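Local coordinates for cell cycle serine/threonine-protein kinase CDC5/MSD2 (Saccharomyces cerevisiae, PDB 6MF4) that acts as a serine/threonine kinase required for mitotic exit and promotes early-anaphase CDC14 release, the piece described here being its phosphoprotein-binding polo-box domain, at residues K94-V99 and K228-D233; L237-Y240 and E246-T249. All coordinates share one frame; numbering follows the deposited sequence.

Contact 1 (K94-V99 and K228-D233); sequences KHPMIV and KMAISD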
loop_
_atom_site.group_PDB
_atom_site.type_symbol
_atom_site.label_atom_id
_atom_site.label_comp_id
_atom_site.label_asym_id
_atom_site.label_seq_id
_atom_site.Cartn_x
_atom_site.Cartn_y
_atom_site.Cartn_z
ATOM N N LYS A 94 -5.572 -10.266 -10.673
ATOM C CA LYS A 94 -4.597 -10.717 -9.694
ATOM C C LYS A 94 -4.847 -9.979 -8.387
ATOM O O LYS A 94 -4.887 -8.750 -8.368
ATOM C CB LYS A 94 -3.173 -10.461 -10.198
ATOM C CG LYS A 94 -2.080 -11.008 -9.294
ATOM N N HIS A 95 -5.044 -10.723 -7.304
ATOM C CA HIS A 95 -5.225 -10.116 -5.993
ATOM C C HIS A 95 -3.942 -9.392 -5.583
ATOM O O HIS A 95 -2.855 -9.971 -5.649
ATOM C CB HIS A 95 -5.593 -11.170 -4.945
ATOM C CG HIS A 95 -7.048 -11.526 -4.919
ATOM N ND1 HIS A 95 -8.045 -10.611 -5.177
ATOM C CD2 HIS A 95 -7.672 -12.699 -4.659
ATOM C CE1 HIS A 95 -9.222 -11.205 -5.078
ATOM N NE2 HIS A 95 -9.024 -12.471 -4.764
ATOM N N PRO A 96 -4.055 -8.120 -5.169
ATOM C CA PRO A 96 -2.847 -7.409 -4.750
ATOM C C PRO A 96 -2.462 -7.718 -3.314
ATOM O O PRO A 96 -3.246 -8.301 -2.565
ATOM C CB PRO A 96 -3.246 -5.941 -4.891
ATOM C CG PRO A 96 -4.688 -5.945 -4.552
ATOM C CD PRO A 96 -5.237 -7.238 -5.123
ATOM N N MET A 97 -1.245 -7.331 -2.956
ATOM C CA MET A 97 -0.817 -7.261 -1.570
ATOM C C MET A 97 -1.739 -6.308 -0.830
ATOM O O MET A 97 -2.090 -5.259 -1.369
ATOM C CB MET A 97 0.624 -6.758 -1.486
ATOM C CG MET A 97 1.277 -6.936 -0.133
ATOM S SD MET A 97 1.404 -8.652 0.389
ATOM C CE MET A 97 1.833 -9.474 -1.150
ATOM N N ILE A 98 -2.134 -6.652 0.393
ATOM C CA ILE A 98 -2.923 -5.719 1.196
ATOM C C ILE A 98 -2.411 -5.646 2.626
ATOM O O ILE A 98 -1.775 -6.573 3.131
ATOM C CB ILE A 98 -4.434 -6.079 1.217
ATOM C CG1 ILE A 98 -4.697 -7.378 1.978
ATOM C CG2 ILE A 98 -4.989 -6.156 -0.209
ATOM C CD1 ILE A 98 -6.170 -7.634 2.220
ATOM N N VAL A 99 -2.682 -4.511 3.255
ATOM C CA VAL A 99 -2.423 -4.313 4.668
ATOM C C VAL A 99 -3.607 -4.859 5.451
ATOM O O VAL A 99 -4.736 -4.420 5.249
ATOM C CB VAL A 99 -2.214 -2.823 4.991
ATOM C CG1 VAL A 99 -2.017 -2.610 6.484
ATOM C CG2 VAL A 99 -1.034 -2.285 4.210
ATOM N N LYS A 228 -12.933 -1.642 2.629
ATOM C CA LYS A 228 -11.616 -1.282 2.127
ATOM C C LYS A 228 -11.553 -1.520 0.639
ATOM O O LYS A 228 -12.190 -2.433 0.107
ATOM C CB LYS A 228 -10.510 -2.083 2.809
ATOM C CG LYS A 228 -10.658 -2.242 4.295
ATOM C CD LYS A 228 -9.521 -3.099 4.835
ATOM C CE LYS A 228 -9.804 -3.593 6.236
ATOM N NZ LYS A 228 -10.565 -2.602 7.024
ATOM N N MET A 229 -10.769 -0.690 -0.030
ATOM C CA MET A 229 -10.555 -0.828 -1.454
ATOM C C MET A 229 -9.080 -0.682 -1.758
ATOM O O MET A 229 -8.399 0.173 -1.183
ATOM C CB MET A 229 -11.371 0.210 -2.220
ATOM C CG MET A 229 -12.865 -0.077 -2.209
ATOM S SD MET A 229 -13.848 1.289 -2.853
ATOM C CE MET A 229 -12.997 1.641 -4.390
ATOM N N ALA A 230 -8.590 -1.540 -2.644
ATOM C CA ALA A 230 -7.220 -1.452 -3.120
ATOM C C ALA A 230 -7.217 -1.249 -4.629
ATOM O O ALA A 230 -7.920 -1.945 -5.358
ATOM C CB ALA A 230 -6.439 -2.696 -2.744
ATOM N N ILE A 231 -6.429 -0.279 -5.082
ATOM C CA ILE A 231 -6.263 0.005 -6.503
ATOM C C ILE A 231 -4.891 -0.484 -6.961
ATOM O O ILE A 231 -3.868 -0.108 -6.383
ATOM C CB ILE A 231 -6.393 1.516 -6.792
ATOM C CG1 ILE A 231 -7.715 2.072 -6.247
ATOM C CG2 ILE A 231 -6.267 1.793 -8.279
ATOM C CD1 ILE A 231 -8.976 1.487 -6.893
ATOM N N SER A 232 -4.868 -1.318 -7.997
ATOM C CA SER A 232 -3.615 -1.872 -8.500
ATOM C C SER A 232 -3.558 -1.871 -10.019
ATOM O O SER A 232 -4.524 -1.512 -10.693
ATOM C CB SER A 232 -3.413 -3.299 -7.977
ATOM O OG SER A 232 -4.461 -4.159 -8.397
ATOM N N ASP A 233 -2.409 -2.284 -10.541
ATOM C CA ASP A 233 -2.164 -2.324 -11.973
ATOM C C ASP A 233 -2.422 -0.961 -12.607
ATOM O O ASP A 233 -3.160 -0.840 -13.587
ATOM C CB ASP A 233 -3.032 -3.398 -12.629
ATOM C CG ASP A 233 -2.593 -3.720 -14.046
ATOM O OD1 ASP A 233 -1.452 -3.369 -14.415
ATOM O OD2 ASP A 233 -3.388 -4.330 -14.789
HETATM O O HOH W 1 -3.317 -6.670 -8.575
#

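Contact 2 (L237-Y240 and E246-T249); sequences LVTY and ESTT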
loop_
_atom_site.group_PDB
_atom_site.type_symbol
_atom_site.label_atom_id
_atom_site.label_comp_id
_atom_site.label_asym_id
_atom_site.label_seq_id
_atom_site.Cartn_x
_atom_site.Cartn_y
_atom_site.Cartn_z
ATOM N N LEU A 237 -7.291 -2.043 -11.909
ATOM C CA LEU A 237 -7.949 -3.054 -11.085
ATOM C C LEU A 237 -8.374 -2.468 -9.751
ATOM O O LEU A 237 -7.640 -1.683 -9.151
ATOM C CB LEU A 237 -7.029 -4.251 -10.841
ATOM C CG LEU A 237 -6.631 -5.109 -12.040
ATOM C CD1 LEU A 237 -5.555 -6.093 -11.621
ATOM C CD2 LEU A 237 -7.837 -5.843 -12.610
ATOM N N VAL A 238 -9.564 -2.852 -9.298
ATOM C CA VAL A 238 -10.025 -2.500 -7.966
ATOM C C VAL A 238 -10.316 -3.781 -7.195
ATOM O O VAL A 238 -10.949 -4.708 -7.707
ATOM C CB VAL A 238 -11.278 -1.593 -7.998
ATOM C CG1 VAL A 238 -12.393 -2.222 -8.825
ATOM C CG2 VAL A 238 -11.759 -1.285 -6.580
ATOM N N THR A 239 -9.818 -3.830 -5.968
ATOM C CA THR A 239 -10.040 -4.965 -5.091
ATOM C C THR A 239 -10.891 -4.486 -3.936
ATOM O O THR A 239 -10.517 -3.560 -3.216
ATOM C CB THR A 239 -8.715 -5.563 -4.579
ATOM O OG1 THR A 239 -7.969 -6.076 -5.686
ATOM C CG2 THR A 239 -8.968 -6.687 -3.581
ATOM N N TYR A 240 -12.054 -5.102 -3.782
ATOM C CA TYR A 240 -12.934 -4.755 -2.692
ATOM C C TYR A 240 -12.732 -5.742 -1.562
ATOM O O TYR A 240 -12.683 -6.954 -1.774
ATOM C CB TYR A 240 -14.394 -4.742 -3.138
ATOM C CG TYR A 240 -15.346 -4.558 -1.983
ATOM C CD1 TYR A 240 -15.605 -3.297 -1.466
ATOM C CD2 TYR A 240 -15.973 -5.647 -1.399
ATOM C CE1 TYR A 240 -16.468 -3.126 -0.406
ATOM C CE2 TYR A 240 -16.837 -5.486 -0.340
ATOM C CZ TYR A 240 -17.082 -4.226 0.153
ATOM O OH TYR A 240 -17.945 -4.079 1.209
ATOM N N GLU A 246 -13.906 -10.465 3.034
ATOM C CA GLU A 246 -14.071 -11.171 1.772
ATOM C C GLU A 246 -13.478 -10.309 0.669
ATOM O O GLU A 246 -13.920 -9.176 0.456
ATOM C CB GLU A 246 -15.546 -11.473 1.500
ATOM C CG GLU A 246 -16.181 -12.428 2.504
ATOM C CD GLU A 246 -16.603 -13.743 1.875
ATOM O OE1 GLU A 246 -17.328 -13.711 0.855
ATOM O OE2 GLU A 246 -16.210 -14.810 2.396
ATOM N N SER A 247 -12.486 -10.856 -0.028
ATOM C CA SER A 247 -11.738 -10.111 -1.032
ATOM C C SER A 247 -12.118 -10.524 -2.451
ATOM O O SER A 247 -12.139 -11.711 -2.779
ATOM C CB SER A 247 -10.239 -10.311 -0.815
ATOM O OG SER A 247 -9.485 -9.638 -1.804
ATOM N N THR A 248 -12.417 -9.531 -3.285
ATOM C CA THR A 248 -12.770 -9.765 -4.680
ATOM C C THR A 248 -12.179 -8.663 -5.558
ATOM O O THR A 248 -12.252 -7.485 -5.213
ATOM C CB THR A 248 -14.291 -9.818 -4.866
ATOM O OG1 THR A 248 -14.898 -8.765 -4.103
ATOM C CG2 THR A 248 -14.838 -11.149 -4.387
ATOM N N THR A 249 -11.596 -9.057 -6.686
ATOM C CA THR A 249 -10.918 -8.117 -7.578
ATOM C C THR A 249 -11.612 -8.049 -8.930
ATOM O O THR A 249 -11.965 -9.078 -9.508
ATOM C CB THR A 249 -9.443 -8.513 -7.766
ATOM O OG1 THR A 249 -8.780 -8.465 -6.495
ATOM C CG2 THR A 249 -8.729 -7.580 -8.744
#

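Contact 1 (K94-V99 and K228-D233)
The ring of P96 rests on two residues of strand 228-232, A230 and S232, with purely van der Waals contacts. Its CG meets the methyl of A230, CG to CB 4.1 Å, and its CB stands 4.1 Å from S232 CB. The two small side chains lie on one face of the strand and give the pyrrolidine ring a shallow seat; S232 OG is as close to P96 CB, also 4.1 Å. No direct hydrogen bond joins the two segments. A water does the polar work instead: it donates to K94 O at 2.6 Å and is hydrogen-bonded to S232 OG at 2.8 Å. With chi1 at 61°, S232 OG lies between its backbone N and carbonyl carbon and is turned to the water beside the proline. The carbonyl of K94 and the serine hydroxyl, too far apart to bond, thus share one bridge. In the polo-box domain, two antiparallel sheets, each with a helix, pack together; residues 94-99 are the end of the connection that leads from helix 56-82 into strand 99-103 of the first box, and here it passes over the sheet of the second. M229 and I231 point to the other face of strand 228-232, where M229 packs on helix 269-283. Backbone hydrogen bonds to F219 and F221 on one neighbour and to T239 and I241 on the other set the strand inside the sheet. Farther along the connection, I98 is tied to S116, and V99 N bonds to Q220 OE1, fastening the start of the first box to a strand of the second.

Contact 2 (L237-Y240 and E246-T249)
T239 and T249 face each other as an antiparallel non-hydrogen-bonded pair, with CA atoms 4.1 Å apart and their hydroxyls hydrogen-bonded, T239 OG1 to T249 OG1 2.6 Å. Either hydroxyl could be the donor. In both threonines OG1 is anti to the carbonyl carbon (chi1 -64° and -62°), and the hydroxyls meet across the strands while the methyls lie beside them; T239 CG2 also reaches S247 OG at 3.5 Å. P96 and A230 pack on T239 over this tight face. One residue on, Y240 and T248 form the hydrogen-bonded pair, Y240 N to T248 O 2.8 Å and T248 N to Y240 O 3.0 Å. Y240 is buried, its OH bonded to H227 ND1 and its ring meeting Y264. The looser side is the start of the second strand: T248, whose OG1 lies at the Y240 ring edge, is partly exposed, and E246 is exposed, its carboxylate leading away. Replacing T239 with a valine would probably cost T249 OG1 its hydroxyl mate across the strands and leave it with H95 ND1. With two polar partners, H95 ND1 and T239 OG1, T249 OG1 probably ties this edge strand to the loop through a short chain of hydrogen bonds.

From the N terminus, the chain leaves helix 56-82, runs through 94-99, builds the six-stranded sheet of the first polo box, and returns in the second box, where contact 1 closes a loop of 128 residues at strand 228-232. The next strand, 237-241, opens contact 2, a beta hairpin whose segments are separated by only five residues. The two contacts are in series, neither nested nor crossed, with centres about 7 Å apart. They share the sheet, and the neighbouring strands 228-232 and 237-241 carry one contact into the other. The connection before the first box also reaches the hairpin, through H95 and T249, and so spans three successive strands.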